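Long-range contact in conserved protein with 2 CBS domains (Pyrobaculum aerophilum, PDB 2RIH), which binds AMP through its pair of CBS domains, probably as an adenine-nucleotide sensor module of the Bateman type: residues N78-T86 and H99-K109. Sequence-based numbering, arbitrary orientation.
Sequences NSPITVLDT and HNIRHVVVVNK. With SO4 (sulfate ion), chain C; SO4 (sulfate ion), chain D; SO4 (sulfate ion), chain F.
Ile81 reaches across to His99 and Ile101 and packs against both. Its CD1 methyl sits over a face of the His99 imidazole, 4.2 Å from the ring centroid, a CH-pi contact. CD1 of Ile101 presses against Ile81 CB at 3.7 Å; CG1 of Ile101 lies between its backbone N and carbonyl carbon, and the chain then runs straight out to that methyl. Beyond Ile81 the segments pair as parallel strands 82-84 and 103-107, laced by four backbone hydrogen bonds: Val105 N to Ile81 O, Val83 N to Val105 O, Val107 N to Val83 O, and Asp85 N to Val107 O, the last the most bent at 143°. On one face Val83 CG2 meets Val104 CG2 at 3.8 Å, the two side chains nearly perpendicular, and Val106 CG2 at 4.0 Å; helix 89-99 packs on Val83 and Val104, completing the beta-alpha-beta crossover of the second CBS domain. The other face bears Thr82, Leu84, Val105 and Val107; here Thr82 CG2 lies 4.0 Å from Val105 CB, and Val105 packs on strands 38-43 and 50-55 of the first CBS domain. At the far end CG1 of Val106, anti to its own N (chi1 -176°), points at Asp85 CA, 3.5 Å away. Asp85 OD1 and OD2 lie against Asn108 CA and CB, whereas the Asn108 amide ND2 is hydrogen-bonded to Glu112; a water links Asp85 OD1 to Lys109 N. Ile81, Arg102 and His103 belong to an AMP site, and the latter two hold sulfates here, probably from the crystallisation liquor. His103 ND1 donates to O2 of the chain C sulfate at 2.8 Å. Arg102 NE gives a nearly straight bond (174°) to O1 of the same ion, while His103 NE2 binds a second sulfate.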
ATOM      1  N   ASN A  78       3.279  15.196  -0.362  1.00 26.14           N
ATOM      2  CA  ASN A  78       4.704  14.992  -0.596  1.00 26.37           C
ATOM      3  C   ASN A  78       5.056  15.415  -2.009  1.00 25.26           C
ATOM      4  O   ASN A  78       4.189  15.479  -2.872  1.00 24.41           O
ATOM      5  CB  ASN A  78       5.057  13.516  -0.420  1.00 28.10           C
ATOM      6  CG  ASN A  78       4.699  12.998   0.946  1.00 29.20           C
ATOM      7  OD1 ASN A  78       5.252  13.442   1.948  1.00 31.68           O
ATOM      8  ND2 ASN A  78       3.761  12.069   0.999  1.00 30.19           N
ATOM      9  N   SER A  79       6.334  15.701  -2.239  1.00 24.22           N
ATOM     10  CA  SER A  79       6.814  16.047  -3.574  1.00 24.82           C
ATOM     11  C   SER A  79       6.671  14.838  -4.498  1.00 24.24           C
ATOM     12  O   SER A  79       6.933  13.710  -4.073  1.00 24.41           O
ATOM     13  CB  SER A  79       8.271  16.499  -3.526  1.00 24.48           C
ATOM     14  OG  SER A  79       8.635  17.122  -4.736  1.00 26.79           O
ATOM     15  N   PRO A  80       6.229  15.058  -5.755  1.00 24.35           N
ATOM     16  CA  PRO A  80       6.065  13.909  -6.650  1.00 22.62           C
ATOM     17  C   PRO A  80       7.389  13.247  -7.063  1.00 21.72           C
ATOM     18  O   PRO A  80       8.306  13.922  -7.557  1.00 19.16           O
ATOM     19  CB  PRO A  80       5.353  14.508  -7.880  1.00 24.01           C
ATOM     20  CG  PRO A  80       4.856  15.831  -7.450  1.00 24.35           C
ATOM     21  CD  PRO A  80       5.837  16.310  -6.423  1.00 23.63           C
ATOM     22  N   ILE A  81       7.482  11.941  -6.831  1.00 19.73           N
ATOM     23  CA  ILE A  81       8.582  11.134  -7.335  1.00 21.00           C
ATOM     24  C   ILE A  81       8.108  10.553  -8.667  1.00 21.28           C
ATOM     25  O   ILE A  81       7.171   9.748  -8.716  1.00 22.37           O
ATOM     26  CB  ILE A  81       8.994   9.993  -6.367  1.00 21.23           C
ATOM     27  CG1 ILE A  81       9.345  10.543  -4.968  1.00 22.12           C
ATOM     28  CG2 ILE A  81      10.170   9.180  -6.963  1.00 20.22           C
ATOM     29  CD1 ILE A  81      10.364  11.703  -4.943  1.00 21.68           C
ATOM     30  N   THR A  82       8.755  10.969  -9.746  1.00 21.36           N
ATOM     31  CA  THR A  82       8.264  10.671 -11.079  1.00 22.72           C
ATOM     32  C   THR A  82       9.175   9.766 -11.899  1.00 23.15           C
ATOM     33  O   THR A  82      10.378   9.683 -11.661  1.00 22.33           O
ATOM     34  CB  THR A  82       8.066  11.964 -11.900  1.00 22.42           C
ATOM     35  OG1 THR A  82       9.335  12.586 -12.102  1.00 24.11           O
ATOM     36  CG2 THR A  82       7.117  12.947 -11.193  1.00 21.36           C
ATOM     37  N   VAL A  83       8.561   9.097 -12.871  1.00 23.30           N
ATOM     38  CA  VAL A  83       9.278   8.418 -13.947  1.00 23.72           C
ATOM     39  C   VAL A  83       8.622   8.818 -15.255  1.00 22.99           C
ATOM     40  O   VAL A  83       7.508   9.332 -15.264  1.00 20.88           O
ATOM     41  CB  VAL A  83       9.258   6.873 -13.809  1.00 23.42           C
ATOM     42  CG1 VAL A  83      10.033   6.447 -12.577  1.00 25.33           C
ATOM     43  CG2 VAL A  83       7.821   6.338 -13.776  1.00 23.38           C
ATOM     44  N   LEU A  84       9.330   8.595 -16.355  1.00 24.01           N
ATOM     45  CA  LEU A  84       8.786   8.839 -17.686  1.00 23.28           C
ATOM     46  C   LEU A  84       7.937   7.655 -18.131  1.00 22.33           C
ATOM     47  O   LEU A  84       8.198   6.520 -17.736  1.00 21.26           O
ATOM     48  CB  LEU A  84       9.909   9.079 -18.703  1.00 22.55           C
ATOM     49  CG  LEU A  84      10.756  10.335 -18.527  1.00 21.80           C
ATOM     50  CD1 LEU A  84      12.014  10.234 -19.388  1.00 23.71           C
ATOM     51  CD2 LEU A  84       9.951  11.602 -18.869  1.00 21.98           C
ATOM     52  N   ASP A  85       6.913   7.933 -18.941  1.00 23.92           N
ATOM     53  CA  ASP A  85       6.089   6.895 -19.572  1.00 25.29           C
ATOM     54  C   ASP A  85       6.914   5.950 -20.471  1.00 26.39           C
ATOM     55  O   ASP A  85       6.525   4.800 -20.709  1.00 26.59           O
ATOM     56  CB  ASP A  85       4.920   7.519 -20.364  1.00 26.38           C
ATOM     57  CG  ASP A  85       5.372   8.523 -21.431  1.00 27.96           C
ATOM     58  OD1 ASP A  85       6.534   8.981 -21.414  1.00 27.16           O
ATOM     59  OD2 ASP A  85       4.538   8.872 -22.289  1.00 30.52           O
ATOM     60  N   THR A  86       8.056   6.448 -20.938  1.00 25.08           N
ATOM     61  CA  THR A  86       8.991   5.710 -21.782  1.00 25.62           C
ATOM     62  C   THR A  86      10.131   5.009 -21.021  1.00 26.50           C
ATOM     63  O   THR A  86      10.930   4.296 -21.631  1.00 26.35           O
ATOM     64  CB  THR A  86       9.654   6.674 -22.784  1.00 26.67           C
ATOM     65  OG1 THR A  86      10.208   7.782 -22.064  1.00 25.30           O
ATOM     66  CG2 THR A  86       8.634   7.183 -23.809  1.00 25.51           C
ATOM     67  N   HIS A  99      13.286   5.366  -2.564  1.00 25.75           N
ATOM     68  CA  HIS A  99      12.528   6.394  -1.842  1.00 26.43           C
ATOM     69  C   HIS A  99      11.575   5.822  -0.794  1.00 25.99           C
ATOM     70  O   HIS A  99      10.889   6.581  -0.118  1.00 24.26           O
ATOM     71  CB  HIS A  99      11.783   7.297  -2.826  1.00 28.14           C
ATOM     72  CG  HIS A  99      12.695   8.188  -3.609  1.00 29.93           C
ATOM     73  ND1 HIS A  99      12.987   9.478  -3.222  1.00 30.03           N
ATOM     74  CD2 HIS A  99      13.412   7.963  -4.737  1.00 31.29           C
ATOM     75  CE1 HIS A  99      13.826  10.016  -4.090  1.00 30.71           C
ATOM     76  NE2 HIS A  99      14.105   9.115  -5.014  1.00 31.52           N
ATOM     77  N   ASN A 100      11.556   4.497  -0.644  1.00 25.00           N
ATOM     78  CA  ASN A 100      10.700   3.816   0.342  1.00 24.49           C
ATOM     79  C   ASN A 100       9.216   4.106   0.133  1.00 24.90           C
ATOM     80  O   ASN A 100       8.474   4.353   1.091  1.00 22.35           O
ATOM     81  CB  ASN A 100      11.128   4.171   1.779  1.00 26.27           C
ATOM     82  CG  ASN A 100      12.556   3.762   2.083  1.00 25.64           C
ATOM     83  OD1 ASN A 100      13.030   2.740   1.595  1.00 26.58           O
ATOM     84  ND2 ASN A 100      13.243   4.551   2.904  1.00 25.33           N
ATOM     85  N   ILE A 101       8.799   4.066  -1.134  1.00 24.52           N
ATOM     86  CA  ILE A 101       7.421   4.327  -1.531  1.00 23.91           C
ATOM     87  C   ILE A 101       6.891   3.152  -2.345  1.00 23.80           C
ATOM     88  O   ILE A 101       7.646   2.243  -2.738  1.00 23.73           O
ATOM     89  CB  ILE A 101       7.262   5.664  -2.330  1.00 25.08           C
ATOM     90  CG1 ILE A 101       8.140   5.693  -3.588  1.00 24.25           C
ATOM     91  CG2 ILE A 101       7.564   6.871  -1.430  1.00 26.18           C
ATOM     92  CD1 ILE A 101       8.169   7.063  -4.298  1.00 24.13           C
ATOM     93  N   ARG A 102       5.585   3.147  -2.565  1.00 20.80           N
ATOM     94  CA  ARG A 102       4.950   2.045  -3.266  1.00 22.05           C
ATOM     95  C   ARG A 102       4.232   2.498  -4.519  1.00 18.85           C
ATOM     96  O   ARG A 102       3.493   1.727  -5.123  1.00 20.81           O
ATOM     97  CB  ARG A 102       4.009   1.312  -2.322  1.00 21.42           C
ATOM     98  CG  ARG A 102       4.742   0.581  -1.221  1.00 25.07           C
ATOM     99  CD  ARG A 102       3.770   0.057  -0.194  1.00 27.53           C
ATOM    100  NE  ARG A 102       2.956   1.158   0.304  1.00 28.25           N
ATOM    101  CZ  ARG A 102       1.767   1.020   0.878  1.00 30.53           C
ATOM    102  NH1 ARG A 102       1.246  -0.185   1.077  1.00 33.46           N
ATOM    103  NH2 ARG A 102       1.106   2.103   1.262  1.00 30.26           N
ATOM    104  N   HIS A 103       4.462   3.750  -4.900  1.00 19.64           N
ATOM    105  CA  HIS A 103       3.903   4.336  -6.114  1.00 23.38           C
ATOM    106  C   HIS A 103       4.930   5.258  -6.737  1.00 23.58           C
ATOM    107  O   HIS A 103       5.845   5.713  -6.056  1.00 25.90           O
ATOM    108  CB  HIS A 103       2.654   5.173  -5.797  1.00 23.58           C
ATOM    109  CG  HIS A 103       1.509   4.374  -5.258  1.00 24.57           C
ATOM    110  ND1 HIS A 103       1.367   4.096  -3.916  1.00 23.56           N
ATOM    111  CD2 HIS A 103       0.453   3.797  -5.878  1.00 22.92           C
ATOM    112  CE1 HIS A 103       0.271   3.380  -3.735  1.00 23.26           C
ATOM    113  NE2 HIS A 103      -0.297   3.179  -4.907  1.00 20.53           N
ATOM    114  N   VAL A 104       4.777   5.507  -8.037  1.00 25.08           N
ATOM    115  CA  VAL A 104       5.477   6.585  -8.724  1.00 23.93           C
ATOM    116  C   VAL A 104       4.501   7.247  -9.682  1.00 24.66           C
ATOM    117  O   VAL A 104       3.602   6.597 -10.241  1.00 21.19           O
ATOM    118  CB  VAL A 104       6.750   6.141  -9.514  1.00 25.60           C
ATOM    119  CG1 VAL A 104       7.858   5.740  -8.568  1.00 27.85           C
ATOM    120  CG2 VAL A 104       6.431   5.027 -10.510  1.00 26.26           C
ATOM    121  N   VAL A 105       4.681   8.550  -9.852  1.00 25.33           N
ATOM    122  CA  VAL A 105       3.898   9.327 -10.799  1.00 24.30           C
ATOM    123  C   VAL A 105       4.547   9.177 -12.172  1.00 24.85           C
ATOM    124  O   VAL A 105       5.745   9.409 -12.320  1.00 26.56           O
ATOM    125  CB  VAL A 105       3.835  10.805 -10.362  1.00 22.82           C
ATOM    126  CG1 VAL A 105       3.095  11.652 -11.394  1.00 21.86           C
ATOM    127  CG2 VAL A 105       3.161  10.914  -9.005  1.00 22.76           C
ATOM    128  N   VAL A 106       3.772   8.738 -13.163  1.00 23.56           N
ATOM    129  CA  VAL A 106       4.270   8.611 -14.528  1.00 23.31           C
ATOM    130  C   VAL A 106       3.939   9.881 -15.298  1.00 22.25           C
ATOM    131  O   VAL A 106       2.786  10.299 -15.350  1.00 22.71           O
ATOM    132  CB  VAL A 106       3.663   7.389 -15.266  1.00 23.68           C
ATOM    133  CG1 VAL A 106       4.281   7.237 -16.643  1.00 23.50           C
ATOM    134  CG2 VAL A 106       3.867   6.107 -14.455  1.00 25.05           C
ATOM    135  N   VAL A 107       4.959  10.491 -15.890  1.00 23.65           N
ATOM    136  CA  VAL A 107       4.792  11.705 -16.680  1.00 22.92           C
ATOM    137  C   VAL A 107       5.405  11.507 -18.064  1.00 22.82           C
ATOM    138  O   VAL A 107       6.167  10.561 -18.284  1.00 22.57           O
ATOM    139  CB  VAL A 107       5.415  12.939 -15.979  1.00 22.86           C
ATOM    140  CG1 VAL A 107       4.704  13.219 -14.647  1.00 22.23           C
ATOM    141  CG2 VAL A 107       6.927  12.758 -15.768  1.00 21.77           C
ATOM    142  N   ASN A 108       5.029  12.368 -19.006  1.00 21.61           N
ATOM    143  CA  ASN A 108       5.622  12.346 -20.336  1.00 24.19           C
ATOM    144  C   ASN A 108       6.788  13.328 -20.415  1.00 25.11           C
ATOM    145  O   ASN A 108       7.072  14.034 -19.444  1.00 23.16           O
ATOM    146  CB  ASN A 108       4.567  12.619 -21.424  1.00 24.08           C
ATOM    147  CG  ASN A 108       3.935  14.002 -21.330  1.00 23.88           C
ATOM    148  OD1 ASN A 108       4.517  14.948 -20.787  1.00 23.88           O
ATOM    149  ND2 ASN A 108       2.738  14.128 -21.894  1.00 22.77           N
ATOM    150  N   LYS A 109       7.454  13.360 -21.568  1.00 27.53           N
ATOM    151  CA  LYS A 109       8.613  14.242 -21.811  1.00 28.21           C
ATOM    152  C   LYS A 109       8.328  15.730 -21.565  1.00 28.37           C
ATOM    153  O   LYS A 109       9.259  16.512 -21.336  1.00 28.10           O
ATOM    154  CB  LYS A 109       9.136  14.055 -23.242  1.00 30.62           C
ATOM    155  CG  LYS A 109       8.081  14.284 -24.317  1.00 31.39           C
ATOM    156  CD  LYS A 109       8.657  14.263 -25.712  1.00 32.48           C
ATOM    157  CE  LYS A 109       7.540  14.295 -26.751  1.00 34.33           C
ATOM    158  NZ  LYS A 109       6.717  15.549 -26.696  1.00 36.26           N
TER
HETATM  159  S   SO4 C 139       2.877   4.990  -0.647  1.00 28.29           S
HETATM  160  O1  SO4 C 139       3.869   4.124  -0.022  1.00 27.50           O
HETATM  161  O2  SO4 C 139       3.224   5.153  -2.060  1.00 27.88           O
HETATM  162  O3  SO4 C 139       1.543   4.401  -0.580  1.00 28.52           O
HETATM  163  O4  SO4 C 139       2.899   6.263   0.038  1.00 28.73           O
HETATM  164  S   SO4 D 140      -2.773   0.465  -5.439  1.00 28.55           S
HETATM  165  O1  SO4 D 140      -1.570  -0.182  -4.948  1.00 27.97           O
HETATM  166  O2  SO4 D 140      -2.930   0.177  -6.859  1.00 33.64           O
HETATM  167  O3  SO4 D 140      -3.932  -0.056  -4.748  1.00 29.03           O
HETATM  168  O4  SO4 D 140      -2.686   1.896  -5.232  1.00 28.79           O
HETATM  169  S   SO4 F 139       3.989  -2.177   3.562  1.00 26.48           S
HETATM  170  O1  SO4 F 139       3.170  -2.848   4.565  1.00 27.73           O
HETATM  171  O2  SO4 F 139       5.282  -2.833   3.463  1.00 30.11           O
HETATM  172  O3  SO4 F 139       3.340  -2.248   2.271  1.00 29.20           O
HETATM  173  O4  SO4 F 139       4.179  -0.797   3.951  1.00 26.89           O
HETATM  174  O   HOH W   1       7.496  10.913 -23.083  1.00 29.49           O